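Local coordinates for protein NAD-dependent aldehyde dehydrogenase (Burkholderia multivorans, PDB 5UJU) that probably oxidises aldehydes to carboxylic acids with NAD as coenzyme, as a member of the aldehyde dehydrogenase family, at residues A[386-391]-A[436-441]; A[371-376]-A[461-466]; A[99-104]-A[285-290]. All coordinates share one frame; numbering follows the deposited sequence.

Contact 1: A[386-391]-A[436-441]; sequences KLTGDP and VRTPLV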
loop_
_atom_site.group_PDB
_atom_site.type_symbol
_atom_site.label_atom_id
_atom_site.label_comp_id
_atom_site.label_asym_id
_atom_site.label_seq_id
_atom_site.Cartn_x
_atom_site.Cartn_y
_atom_site.Cartn_z
ATOM N N LYS A 386 -31.524 -29.073 16.394
ATOM C CA LYS A 386 -31.038 -29.805 17.561
ATOM C C LYS A 386 -30.038 -28.972 18.360
ATOM O O LYS A 386 -30.037 -29.010 19.598
ATOM C CB LYS A 386 -30.399 -31.129 17.136
ATOM N N LEU A 387 -29.190 -28.200 17.668
ATOM C CA LEU A 387 -28.131 -27.450 18.330
ATOM C C LEU A 387 -28.610 -26.154 18.971
ATOM O O LEU A 387 -27.933 -25.650 19.882
ATOM C CB LEU A 387 -27.011 -27.134 17.335
ATOM C CG LEU A 387 -26.062 -28.278 16.968
ATOM C CD1 LEU A 387 -25.114 -27.836 15.870
ATOM C CD2 LEU A 387 -25.257 -28.715 18.190
ATOM N N THR A 388 -29.733 -25.586 18.515
ATOM C CA THR A 388 -30.109 -24.238 18.917
ATOM C C THR A 388 -31.463 -24.132 19.617
ATOM O O THR A 388 -31.719 -23.108 20.253
ATOM C CB THR A 388 -30.123 -23.290 17.702
ATOM O OG1 THR A 388 -31.151 -23.690 16.786
ATOM C CG2 THR A 388 -28.785 -23.299 16.995
ATOM N N GLY A 389 -32.322 -25.154 19.556
ATOM C CA GLY A 389 -33.705 -24.967 19.983
ATOM C C GLY A 389 -33.904 -24.835 21.487
ATOM O O GLY A 389 -34.884 -24.230 21.935
ATOM N N ASP A 390 -33.003 -25.408 22.287
ATOM C CA ASP A 390 -33.172 -25.436 23.734
ATOM C C ASP A 390 -32.317 -24.372 24.400
ATOM O O ASP A 390 -31.094 -24.383 24.207
ATOM C CB ASP A 390 -32.810 -26.800 24.296
ATOM C CG ASP A 390 -32.914 -26.825 25.798
ATOM O OD1 ASP A 390 -34.041 -26.615 26.288
ATOM O OD2 ASP A 390 -31.879 -27.005 26.486
ATOM N N PRO A 391 -32.894 -23.455 25.186
ATOM C CA PRO A 391 -32.071 -22.406 25.829
ATOM C C PRO A 391 -30.876 -22.924 26.619
ATOM O O PRO A 391 -29.749 -22.478 26.382
ATOM C CB PRO A 391 -33.078 -21.694 26.739
ATOM C CG PRO A 391 -34.408 -21.940 26.103
ATOM C CD PRO A 391 -34.326 -23.311 25.493
ATOM N N VAL A 436 -32.440 -13.306 22.621
ATOM C CA VAL A 436 -31.903 -14.548 22.072
ATOM C C VAL A 436 -32.868 -15.041 21.000
ATOM O O VAL A 436 -34.070 -15.165 21.263
ATOM C CB VAL A 436 -31.715 -15.624 23.162
ATOM C CG1 VAL A 436 -31.064 -16.899 22.585
ATOM C CG2 VAL A 436 -30.914 -15.104 24.343
ATOM N N ARG A 437 -32.336 -15.359 19.812
ATOM C CA ARG A 437 -33.118 -15.847 18.681
ATOM C C ARG A 437 -32.370 -16.971 17.973
ATOM O O ARG A 437 -31.166 -16.860 17.734
ATOM C CB ARG A 437 -33.372 -14.734 17.649
ATOM C CG ARG A 437 -34.044 -13.493 18.156
ATOM C CD ARG A 437 -35.469 -13.783 18.551
ATOM N NE ARG A 437 -36.267 -12.563 18.688
ATOM C CZ ARG A 437 -36.433 -11.908 19.829
ATOM N NH1 ARG A 437 -35.846 -12.350 20.935
ATOM N NH2 ARG A 437 -37.184 -10.813 19.864
ATOM N N THR A 438 -33.095 -18.033 17.602
ATOM C CA THR A 438 -32.497 -19.179 16.915
ATOM C C THR A 438 -32.413 -18.913 15.414
ATOM O O THR A 438 -33.082 -18.013 14.904
ATOM C CB THR A 438 -33.309 -20.452 17.189
ATOM O OG1 THR A 438 -34.651 -20.312 16.695
ATOM C CG2 THR A 438 -33.347 -20.731 18.683
ATOM N N PRO A 439 -31.600 -19.679 14.677
ATOM C CA PRO A 439 -31.418 -19.377 13.253
ATOM C C PRO A 439 -32.662 -19.632 12.410
ATOM O O PRO A 439 -33.462 -20.543 12.663
ATOM C CB PRO A 439 -30.278 -20.312 12.833
ATOM C CG PRO A 439 -29.541 -20.614 14.107
ATOM C CD PRO A 439 -30.608 -20.668 15.151
ATOM N N LEU A 440 -32.806 -18.796 11.385
ATOM C CA LEU A 440 -33.808 -18.956 10.344
ATOM C C LEU A 440 -33.143 -19.575 9.121
ATOM O O LEU A 440 -32.141 -19.049 8.623
ATOM C CB LEU A 440 -34.428 -17.608 9.977
ATOM C CG LEU A 440 -35.383 -17.596 8.775
ATOM C CD1 LEU A 440 -36.678 -18.356 9.083
ATOM C CD2 LEU A 440 -35.674 -16.174 8.393
ATOM N N VAL A 441 -33.693 -20.691 8.640
ATOM C CA VAL A 441 -33.158 -21.377 7.472
ATOM C C VAL A 441 -34.250 -21.452 6.420
ATOM O O VAL A 441 -35.352 -21.944 6.695
ATOM C CB VAL A 441 -32.625 -22.782 7.802
ATOM C CG1 VAL A 441 -32.028 -23.400 6.541
ATOM C CG2 VAL A 441 -31.550 -22.716 8.902
#
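T388 carries this contact from the side of helix 373-388, and it meets both T438 and P439. Its side chain meets the P439 ring at CD, with the hydroxyl and the methyl both on that carbon. The hydroxyl OG1 lies 3.5 Å from P439 CD. The methyl CG2 is 3.7 Å from the same P439 CD. The first torsion (chi1 65°) places OG1 between the backbone N and the carbonyl carbon of T388. There it is hydrogen-bonded to V384 O, one helical turn earlier. The backbone of T388 takes part as well. T388 O stands 3.3 Å from T438 CG2, so a methyl group lies against a carbonyl oxygen. The T388 and T438 side chains pass each other at a slant, and OG1 of T388 comes to 3.9 Å from T438 CB. G389 follows with a lighter touch, its CA 4.4 Å from T438 CG2. D390 points its side chain away from the other segment. Its carboxylate caps the next helix, 391-398, through OD2 to R393 N. Across the contact, T438 is hydrogen-bonded to the preceding loop, at Q424 N through OG1. P439 leads into strand 440-445, and its side chain is about 9 Å from the bound sodium ion. No hydrogen bond joins the two segments. P439 has no N-H to give, and both threonine hydroxyls are hydrogen-bonded outside the contact, T388 OG1 to V384 O and T438 OG1 to Q424 N. The helix end and the entry to the strand therefore meet by van der Waals contact. Methyl and ring carbons do most of the touching, and T388 O lies against the T438 methyl.

Contact 2: A[371-376]-A[461-466]; sequences ASFDEV and SFVIAT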
loop_
_atom_site.group_PDB
_atom_site.type_symbol
_atom_site.label_atom_id
_atom_site.label_comp_id
_atom_site.label_asym_id
_atom_site.label_seq_id
_atom_site.Cartn_x
_atom_site.Cartn_y
_atom_site.Cartn_z
ATOM N N ALA A 371 -28.252 -38.780 -2.141
ATOM C CA ALA A 371 -29.087 -37.964 -1.266
ATOM C C ALA A 371 -29.757 -36.877 -2.091
ATOM O O ALA A 371 -29.089 -36.180 -2.862
ATOM C CB ALA A 371 -28.274 -37.335 -0.126
ATOM N N SER A 372 -31.069 -36.732 -1.918
ATOM C CA SER A 372 -31.837 -35.723 -2.629
ATOM C C SER A 372 -31.559 -34.328 -2.078
ATOM O O SER A 372 -30.996 -34.149 -0.987
ATOM C CB SER A 372 -33.334 -36.014 -2.520
ATOM O OG SER A 372 -33.812 -35.667 -1.226
ATOM N N PHE A 373 -31.987 -33.322 -2.846
ATOM C CA PHE A 373 -31.916 -31.955 -2.347
ATOM C C PHE A 373 -32.650 -31.828 -1.016
ATOM O O PHE A 373 -32.101 -31.296 -0.045
ATOM C CB PHE A 373 -32.481 -30.965 -3.377
ATOM C CG PHE A 373 -32.529 -29.533 -2.878
ATOM C CD1 PHE A 373 -33.620 -29.066 -2.149
ATOM C CD2 PHE A 373 -31.476 -28.662 -3.123
ATOM C CE1 PHE A 373 -33.657 -27.755 -1.674
ATOM C CE2 PHE A 373 -31.505 -27.345 -2.653
ATOM C CZ PHE A 373 -32.598 -26.895 -1.928
ATOM N N ASP A 374 -33.887 -32.336 -0.940
ATOM C CA ASP A 374 -34.634 -32.161 0.302
ATOM C C ASP A 374 -33.965 -32.889 1.456
ATOM O O ASP A 374 -33.989 -32.397 2.592
ATOM C CB ASP A 374 -36.082 -32.616 0.157
ATOM C CG ASP A 374 -36.813 -31.883 -0.945
ATOM O OD1 ASP A 374 -36.678 -30.643 -1.050
ATOM O OD2 ASP A 374 -37.567 -32.540 -1.677
ATOM N N GLU A 375 -33.329 -34.035 1.187
ATOM C CA GLU A 375 -32.615 -34.720 2.260
ATOM C C GLU A 375 -31.420 -33.900 2.749
ATOM O O GLU A 375 -31.162 -33.840 3.955
ATOM C CB GLU A 375 -32.189 -36.122 1.810
ATOM C CG GLU A 375 -33.397 -37.053 1.611
ATOM C CD GLU A 375 -33.059 -38.444 1.098
ATOM O OE1 GLU A 375 -32.069 -38.618 0.357
ATOM O OE2 GLU A 375 -33.790 -39.379 1.479
ATOM N N VAL A 376 -30.683 -33.249 1.848
ATOM C CA VAL A 376 -29.569 -32.413 2.293
ATOM C C VAL A 376 -30.085 -31.231 3.106
ATOM O O VAL A 376 -29.571 -30.924 4.192
ATOM C CB VAL A 376 -28.721 -31.948 1.095
ATOM C CG1 VAL A 376 -27.671 -30.919 1.545
ATOM C CG2 VAL A 376 -28.046 -33.124 0.430
ATOM N N SER A 461 -30.120 -17.886 6.721
ATOM C CA SER A 461 -29.412 -18.586 5.657
ATOM C C SER A 461 -30.382 -19.171 4.635
ATOM O O SER A 461 -31.582 -19.336 4.893
ATOM C CB SER A 461 -28.507 -19.687 6.211
ATOM O OG SER A 461 -29.247 -20.636 6.958
ATOM N N PHE A 462 -29.827 -19.481 3.459
ATOM C CA PHE A 462 -30.580 -19.977 2.313
ATOM C C PHE A 462 -29.923 -21.252 1.800
ATOM O O PHE A 462 -28.729 -21.251 1.476
ATOM C CB PHE A 462 -30.634 -18.926 1.197
ATOM C CG PHE A 462 -30.950 -17.544 1.689
ATOM C CD1 PHE A 462 -32.241 -17.194 2.044
ATOM C CD2 PHE A 462 -29.945 -16.599 1.819
ATOM C CE1 PHE A 462 -32.525 -15.919 2.517
ATOM C CE2 PHE A 462 -30.227 -15.322 2.292
ATOM C CZ PHE A 462 -31.511 -14.985 2.645
ATOM N N VAL A 463 -30.694 -22.334 1.754
ATOM C CA VAL A 463 -30.337 -23.532 0.999
ATOM C C VAL A 463 -30.929 -23.349 -0.396
ATOM O O VAL A 463 -32.148 -23.215 -0.546
ATOM C CB VAL A 463 -30.866 -24.803 1.684
ATOM C CG1 VAL A 463 -30.411 -26.056 0.929
ATOM C CG2 VAL A 463 -30.398 -24.839 3.145
ATOM N N ILE A 464 -30.062 -23.283 -1.405
ATOM C CA ILE A 464 -30.403 -22.760 -2.728
ATOM C C ILE A 464 -30.209 -23.871 -3.744
ATOM O O ILE A 464 -29.102 -24.414 -3.875
ATOM C CB ILE A 464 -29.540 -21.537 -3.090
ATOM C CG1 ILE A 464 -29.748 -20.422 -2.064
ATOM C CG2 ILE A 464 -29.832 -21.057 -4.525
ATOM C CD1 ILE A 464 -28.623 -19.389 -2.058
ATOM N N ALA A 465 -31.277 -24.205 -4.467
ATOM C CA ALA A 465 -31.221 -25.264 -5.468
ATOM C C ALA A 465 -30.644 -24.714 -6.771
ATOM O O ALA A 465 -31.196 -23.774 -7.355
ATOM C CB ALA A 465 -32.613 -25.855 -5.702
ATOM N N THR A 466 -29.557 -25.321 -7.235
ATOM C CA THR A 466 -28.893 -24.965 -8.481
ATOM C C THR A 466 -29.097 -26.075 -9.515
ATOM O O THR A 466 -29.524 -27.186 -9.191
ATOM C CB THR A 466 -27.398 -24.738 -8.248
ATOM O OG1 THR A 466 -26.784 -25.985 -7.896
ATOM C CG2 THR A 466 -27.157 -23.708 -7.101
#
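F373 and A465 mark the closest backbone approach here, with their CA atoms 7.4 Å apart. Residues 373-376 are the first turn of helix 373-388. The other segment, 461-466, belongs to strand 460-466. No hydrogen bond joins the segments; the F373 ring packs on both side-chain and backbone atoms of the strand. Its CG is anti to the backbone N (chi1 176°), which extends the ring from the helix toward the strand. The CE2 corner of the ring meets A465, 3.5 Å from its CA. The A465 methyl lies over the ring off centre in a CH-pi contact, with CB 4.1 Å from the centroid and 30° off the normal. The neighbouring ring atom CZ reaches V463 CG1 at 3.7 Å. That branch comes in obliquely, and the two side chains slide past each other in opposite directions. I464 points its side chain away, but its carbonyl carbon lies at the ring edge, as does V463 O in the ring plane. D374 OD1 meets a different part of the edge, near CD1. The first turn is closed by a capping box. S372 OG accepts from E375 N at 3.0 Å. In return, S372 N donates to E375 OE1 at 3.1 Å, meeting the carboxylate on its anti side and 28° out of plane. The box brackets F373, with S372 before it and E375 after it. F373 also touches V359 and Q443, on the strands that flank 460-466 in the sheet. One phenylalanine thus spans three adjacent strands. This is a helix packed on the face of the mostly parallel seven-stranded sheet, the alpha/beta core expected of the catalytic domain in aldehyde dehydrogenases.

Contact 3: A[99-104]-A[285-290]; sequences ALIAAA and ALRPEI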
loop_
_atom_site.group_PDB
_atom_site.type_symbol
_atom_site.label_atom_id
_atom_site.label_comp_id
_atom_site.label_asym_id
_atom_site.label_seq_id
_atom_site.Cartn_x
_atom_site.Cartn_y
_atom_site.Cartn_z
ATOM N N ALA A 99 -10.212 18.708 19.650
ATOM C CA ALA A 99 -9.340 18.595 20.818
ATOM C C ALA A 99 -8.449 17.360 20.737
ATOM O O ALA A 99 -7.272 17.413 21.106
ATOM C CB ALA A 99 -10.176 18.568 22.096
ATOM N N LEU A 100 -8.985 16.235 20.255
ATOM C CA LEU A 100 -8.175 15.021 20.235
ATOM C C LEU A 100 -7.142 15.073 19.121
ATOM O O LEU A 100 -6.032 14.562 19.275
ATOM C CB LEU A 100 -9.060 13.781 20.099
ATOM C CG LEU A 100 -10.029 13.493 21.244
ATOM C CD1 LEU A 100 -10.719 12.141 20.986
ATOM C CD2 LEU A 100 -9.324 13.470 22.598
ATOM N N ILE A 101 -7.487 15.678 17.984
ATOM C CA ILE A 101 -6.484 15.875 16.942
ATOM C C ILE A 101 -5.339 16.752 17.456
ATOM O O ILE A 101 -4.159 16.468 17.197
ATOM C CB ILE A 101 -7.130 16.472 15.683
ATOM C CG1 ILE A 101 -7.930 15.398 14.933
ATOM C CG2 ILE A 101 -6.068 17.115 14.786
ATOM C CD1 ILE A 101 -8.719 15.948 13.775
ATOM N N ALA A 102 -5.659 17.821 18.191
ATOM C CA ALA A 102 -4.579 18.664 18.741
ATOM C C ALA A 102 -3.739 17.889 19.752
ATOM O O ALA A 102 -2.505 17.995 19.762
ATOM C CB ALA A 102 -5.141 19.936 19.382
ATOM N N ALA A 103 -4.388 17.098 20.610
ATOM C CA ALA A 103 -3.634 16.353 21.619
ATOM C C ALA A 103 -2.730 15.299 20.977
ATOM O O ALA A 103 -1.587 15.100 21.412
ATOM C CB ALA A 103 -4.587 15.728 22.636
ATOM N N ALA A 104 -3.215 14.623 19.934
ATOM C CA ALA A 104 -2.362 13.684 19.215
ATOM C C ALA A 104 -1.184 14.414 18.584
ATOM O O ALA A 104 -0.038 13.949 18.655
ATOM C CB ALA A 104 -3.179 12.939 18.148
ATOM N N ALA A 285 -13.065 12.064 9.431
ATOM C CA ALA A 285 -12.335 11.290 8.436
ATOM C C ALA A 285 -11.719 12.163 7.356
ATOM O O ALA A 285 -10.733 11.748 6.734
ATOM C CB ALA A 285 -13.257 10.252 7.792
ATOM N N LEU A 286 -12.261 13.363 7.125
ATOM C CA LEU A 286 -11.742 14.262 6.104
ATOM C C LEU A 286 -10.705 15.260 6.638
ATOM O O LEU A 286 -10.171 16.048 5.850
ATOM C CB LEU A 286 -12.901 15.039 5.455
ATOM C CG LEU A 286 -13.968 14.215 4.711
ATOM C CD1 LEU A 286 -14.889 15.091 3.884
ATOM C CD2 LEU A 286 -13.308 13.183 3.824
ATOM N N ARG A 287 -10.387 15.251 7.937
ATOM C CA ARG A 287 -9.424 16.239 8.452
ATOM C C ARG A 287 -8.040 15.997 7.859
ATOM O O ARG A 287 -7.607 14.848 7.740
ATOM C CB ARG A 287 -9.330 16.195 9.981
ATOM C CG ARG A 287 -10.535 16.768 10.698
ATOM C CD ARG A 287 -10.506 18.290 10.611
ATOM N NE ARG A 287 -9.370 18.855 11.359
ATOM C CZ ARG A 287 -9.440 19.284 12.622
ATOM N NH1 ARG A 287 -10.588 19.205 13.284
ATOM N NH2 ARG A 287 -8.364 19.789 13.229
ATOM N N PRO A 288 -7.319 17.055 7.486
ATOM C CA PRO A 288 -5.986 16.853 6.899
ATOM C C PRO A 288 -5.025 16.162 7.836
ATOM O O PRO A 288 -4.073 15.528 7.358
ATOM C CB PRO A 288 -5.519 18.276 6.548
ATOM C CG PRO A 288 -6.472 19.202 7.219
ATOM C CD PRO A 288 -7.769 18.448 7.377
ATOM N N GLU A 289 -5.250 16.243 9.154
ATOM C CA GLU A 289 -4.365 15.586 10.112
ATOM C C GLU A 289 -4.552 14.079 10.149
ATOM O O GLU A 289 -3.651 13.363 10.595
ATOM C CB GLU A 289 -4.596 16.142 11.526
ATOM C CG GLU A 289 -4.327 17.651 11.702
ATOM C CD GLU A 289 -5.569 18.521 11.479
ATOM O OE1 GLU A 289 -6.560 18.060 10.865
ATOM O OE2 GLU A 289 -5.568 19.667 11.953
ATOM N N ILE A 290 -5.689 13.570 9.685
ATOM C CA ILE A 290 -5.941 12.135 9.719
ATOM C C ILE A 290 -5.290 11.532 8.473
ATOM O O ILE A 290 -5.720 11.790 7.346
ATOM C CB ILE A 290 -7.444 11.842 9.783
ATOM C CG1 ILE A 290 -8.028 12.460 11.057
ATOM C CG2 ILE A 290 -7.727 10.323 9.709
ATOM C CD1 ILE A 290 -7.440 11.865 12.335
#
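The type I turn from R287 to I290 links helix 278-285 to strand 290-296, and I101 of helix 97-132 packs on it. The sheet beyond is consistent with the Rossmann-like coenzyme-binding domain of this family. I101 uses two branches. Its CD1 sits over the centre of one face of the R287 guanidinium, 3.6 Å from CZ. Its CG2 lies against the E289 chain, 3.6 Å from CG, and the two side chains cross at about a right angle. The R287 chain is bent at chi2 and chi3 (-75° and -66°), which folds the guanidinium back over its own turn. There it grips E289 side-on in a salt bridge. NE reaches OE1 at 3.0 Å, tilted from the guanidinium plane. NH2 reaches OE2 at 3.1 Å, nearly in that plane but above the carboxylate plane. The two bonds limit rotation of both charged groups. The turn itself is closed by I290 N to R287 O at 3.0 Å. R287 NH1 also makes a long, weak ion pair with D98 of helix 97-132. I101 CG1 lies 4.4 Å from I290 CD1, a looser contact. I101 also touches I236, while A104 touches T207 and T234. These contacts put helix 97-132 over strands 191-211 and 234-238, neighbours in one sheet.

Contacts 1 and 2 belong to one region, with centres 20 Å apart. Both use helix 373-388, contact 2 at its start and contact 1 near its end. They also reach adjacent strands of one sheet, 440-445 and 460-466, which touch through a probable hydrogen bond from S461 N to L440 O. Both segments of contact 1 fall between the two segments of contact 2 in sequence. Contact 3 closes earlier, on the opposite side of the chain's centre. Its centre is 45 Å from contact 1 and 52 Å from contact 2, and it involves a different sheet. The contacts thus sample two separate alpha/beta units, consistent with the catalytic and coenzyme-binding domains of an aldehyde dehydrogenase.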